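Local coordinates for GARP domain-containing protein (Trypanosoma brucei brucei TREU927, PDB 6XZ6) that serves as a trypanosome receptor that binds the host complement regulator factor H and increases parasite transmission to tsetse flies, at residues E112-F115 against S116-R120. Sequence-based numbering, arbitrary orientation.
Sequences ESVF and SGLLR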
ATOM      1  N   GLU A 112       9.875  -2.436   4.431  1.00 16.30           N
ATOM      2  CA  GLU A 112       9.924  -1.322   5.392  1.00 17.05           C
ATOM      3  C   GLU A 112      11.091  -1.401   6.395  1.00 23.12           C
ATOM      4  O   GLU A 112      11.760  -0.385   6.590  1.00 24.09           O
ATOM      5  CB  GLU A 112       8.590  -1.100   6.114  1.00 18.61           C
ATOM      6  CG  GLU A 112       8.454   0.273   6.767  1.00 23.37           C
ATOM      7  CD  GLU A 112       9.087   0.456   8.131  1.00 48.34           C
ATOM      8  OE1 GLU A 112       9.395   1.613   8.492  1.00 62.61           O
ATOM      9  OE2 GLU A 112       9.285  -0.558   8.840  1.00 43.48           O
ATOM     10  N   SER A 113      11.338  -2.567   7.010  1.00 19.52           N
ATOM     11  CA  SER A 113      12.407  -2.749   8.000  1.00 22.02           C
ATOM     12  C   SER A 113      13.822  -2.595   7.402  1.00 28.92           C
ATOM     13  O   SER A 113      14.778  -2.214   8.108  1.00 30.77           O
ATOM     14  CB  SER A 113      12.276  -4.113   8.664  1.00 27.33           C
ATOM     15  OG  SER A 113      12.164  -5.099   7.649  1.00 45.91           O
ATOM     16  N   VAL A 114      13.946  -2.916   6.102  1.00 23.33           N
ATOM     17  CA  VAL A 114      15.200  -2.816   5.369  1.00 22.09           C
ATOM     18  C   VAL A 114      15.535  -1.326   5.174  1.00 25.01           C
ATOM     19  O   VAL A 114      16.596  -0.898   5.617  1.00 27.41           O
ATOM     20  CB  VAL A 114      15.192  -3.653   4.042  1.00 23.49           C
ATOM     21  CG1 VAL A 114      16.450  -3.398   3.198  1.00 21.78           C
ATOM     22  CG2 VAL A 114      15.036  -5.148   4.343  1.00 23.57           C
ATOM     23  N   PHE A 115      14.625  -0.542   4.567  1.00 17.75           N
ATOM     24  CA  PHE A 115      14.822   0.889   4.337  1.00 16.36           C
ATOM     25  C   PHE A 115      14.987   1.669   5.631  1.00 23.70           C
ATOM     26  O   PHE A 115      15.757   2.622   5.650  1.00 26.34           O
ATOM     27  CB  PHE A 115      13.694   1.464   3.503  1.00 16.32           C
ATOM     28  CG  PHE A 115      13.808   1.061   2.063  1.00 16.31           C
ATOM     29  CD1 PHE A 115      14.544   1.828   1.167  1.00 18.28           C
ATOM     30  CD2 PHE A 115      13.168  -0.081   1.592  1.00 17.54           C
ATOM     31  CE1 PHE A 115      14.640   1.458  -0.173  1.00 18.42           C
ATOM     32  CE2 PHE A 115      13.277  -0.460   0.255  1.00 19.96           C
ATOM     33  CZ  PHE A 115      14.011   0.310  -0.620  1.00 17.82           C
ATOM     34  N   SER A 116      14.287   1.272   6.700  1.00 20.01           N
ATOM     35  CA  SER A 116      14.412   1.886   8.022  1.00 21.50           C
ATOM     36  C   SER A 116      15.804   1.624   8.638  1.00 25.62           C
ATOM     37  O   SER A 116      16.389   2.536   9.190  1.00 27.38           O
ATOM     38  CB  SER A 116      13.289   1.409   8.949  1.00 26.31           C
ATOM     39  OG  SER A 116      12.052   1.975   8.545  1.00 30.96           O
ATOM     40  N   GLY A 117      16.325   0.411   8.486  1.00 21.53           N
ATOM     41  CA  GLY A 117      17.648   0.009   8.952  1.00 21.42           C
ATOM     42  C   GLY A 117      18.770   0.679   8.190  1.00 25.15           C
ATOM     43  O   GLY A 117      19.774   1.064   8.790  1.00 27.81           O
ATOM     44  N   LEU A 118      18.607   0.855   6.877  1.00 19.29           N
ATOM     45  CA  LEU A 118      19.596   1.555   6.068  1.00 18.61           C
ATOM     46  C   LEU A 118      19.680   3.007   6.516  1.00 24.23           C
ATOM     47  O   LEU A 118      20.788   3.536   6.653  1.00 26.21           O
ATOM     48  CB  LEU A 118      19.303   1.458   4.556  1.00 17.28           C
ATOM     49  CG  LEU A 118      19.548   0.069   3.904  1.00 21.43           C
ATOM     50  CD1 LEU A 118      18.933  -0.015   2.522  1.00 19.74           C
ATOM     51  CD2 LEU A 118      21.014  -0.289   3.854  1.00 22.91           C
ATOM     52  N   LEU A 119      18.536   3.620   6.844  1.00 19.52           N
ATOM     53  CA  LEU A 119      18.502   5.004   7.307  1.00 19.49           C
ATOM     54  C   LEU A 119      19.121   5.139   8.673  1.00 26.73           C
ATOM     55  O   LEU A 119      19.851   6.096   8.903  1.00 30.31           O
ATOM     56  CB  LEU A 119      17.081   5.570   7.293  1.00 19.22           C
ATOM     57  CG  LEU A 119      16.514   5.888   5.927  1.00 22.51           C
ATOM     58  CD1 LEU A 119      15.002   5.890   5.991  1.00 23.03           C
ATOM     59  CD2 LEU A 119      17.060   7.240   5.405  1.00 23.00           C
ATOM     60  N   ARG A 120      18.868   4.174   9.567  1.00 22.79           N
ATOM     61  CA  ARG A 120      19.418   4.133  10.915  1.00 24.08           C
ATOM     62  C   ARG A 120      20.950   4.141  10.834  1.00 31.14           C
ATOM     63  O   ARG A 120      21.583   4.855  11.605  1.00 33.22           O
ATOM     64  CB  ARG A 120      18.929   2.892  11.627  1.00 26.88           C
ATOM     65  CG  ARG A 120      18.230   3.167  12.932  1.00 37.17           C
ATOM     66  CD  ARG A 120      17.899   1.847  13.644  1.00 36.60           C
ATOM     67  NE  ARG A 120      16.704   1.231  13.074  1.00 27.12           N
ATOM     68  CZ  ARG A 120      16.683   0.056  12.470  1.00 48.35           C
ATOM     69  NH1 ARG A 120      17.791  -0.671  12.380  1.00 55.00           N
ATOM     70  NH2 ARG A 120      15.556  -0.413  11.969  1.00 34.98           N
TER
HETATM   71  O   HOH W   1      13.979  -2.378  11.140  1.00 33.37           O
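The hydroxyl of S116 is gripped by two oxygens of E112, one turn earlier in the same helix: its OG lies 2.7 Å from the carboxylate E112 OE1 and 3.1 Å from the backbone E112 O. A serine hydroxyl turned back to the carbonyl four residues earlier is a common intrahelical arrangement, here shared with the glutamate carboxylate. The serine torsion explains the double approach: with OG turned beside its own backbone N (chi1 -71°), the hydroxyl leans back over the preceding turn. On the glutamate, CG stands anti to N and the chain bends at chi2 (-82°), which carries the carboxylate along the helix to S116. R24 of helix 4-61 joins this cluster, forming a salt bridge to E112 OE1 and a hydrogen bond to S116 OG, so the pair also ties two helices together.

E112 O additionally accepts the amide of S116, with N to O at 3.0 Å. The i to i+4 pattern continues from L118 N to V114 O (3.0 Å) and from L119 N to F115 O (3.2 Å). G117 N also donates to S113 O (3.1 Å), but from 43° out of the carbonyl plane, while a water donates to the same oxygen. That water also accepts a weak bond from R120 NH2, in the plane of the guanidinium, one face of which lies above G117 CA, offset toward the rim. The apolar side-chain contact between the segments is V114 CG1 to L118 CD1, 4.3 Å.

Different flanks of this turn of helix 67-125 serve different neighbours. F115 packs on L16, V19 and L23 of helix 4-61 and meets Y170 of helix 165-208 edge-to-face, and L119 rests on A20; on another flank, V114 and L118 touch C32 and R16 of the bound factor H chain.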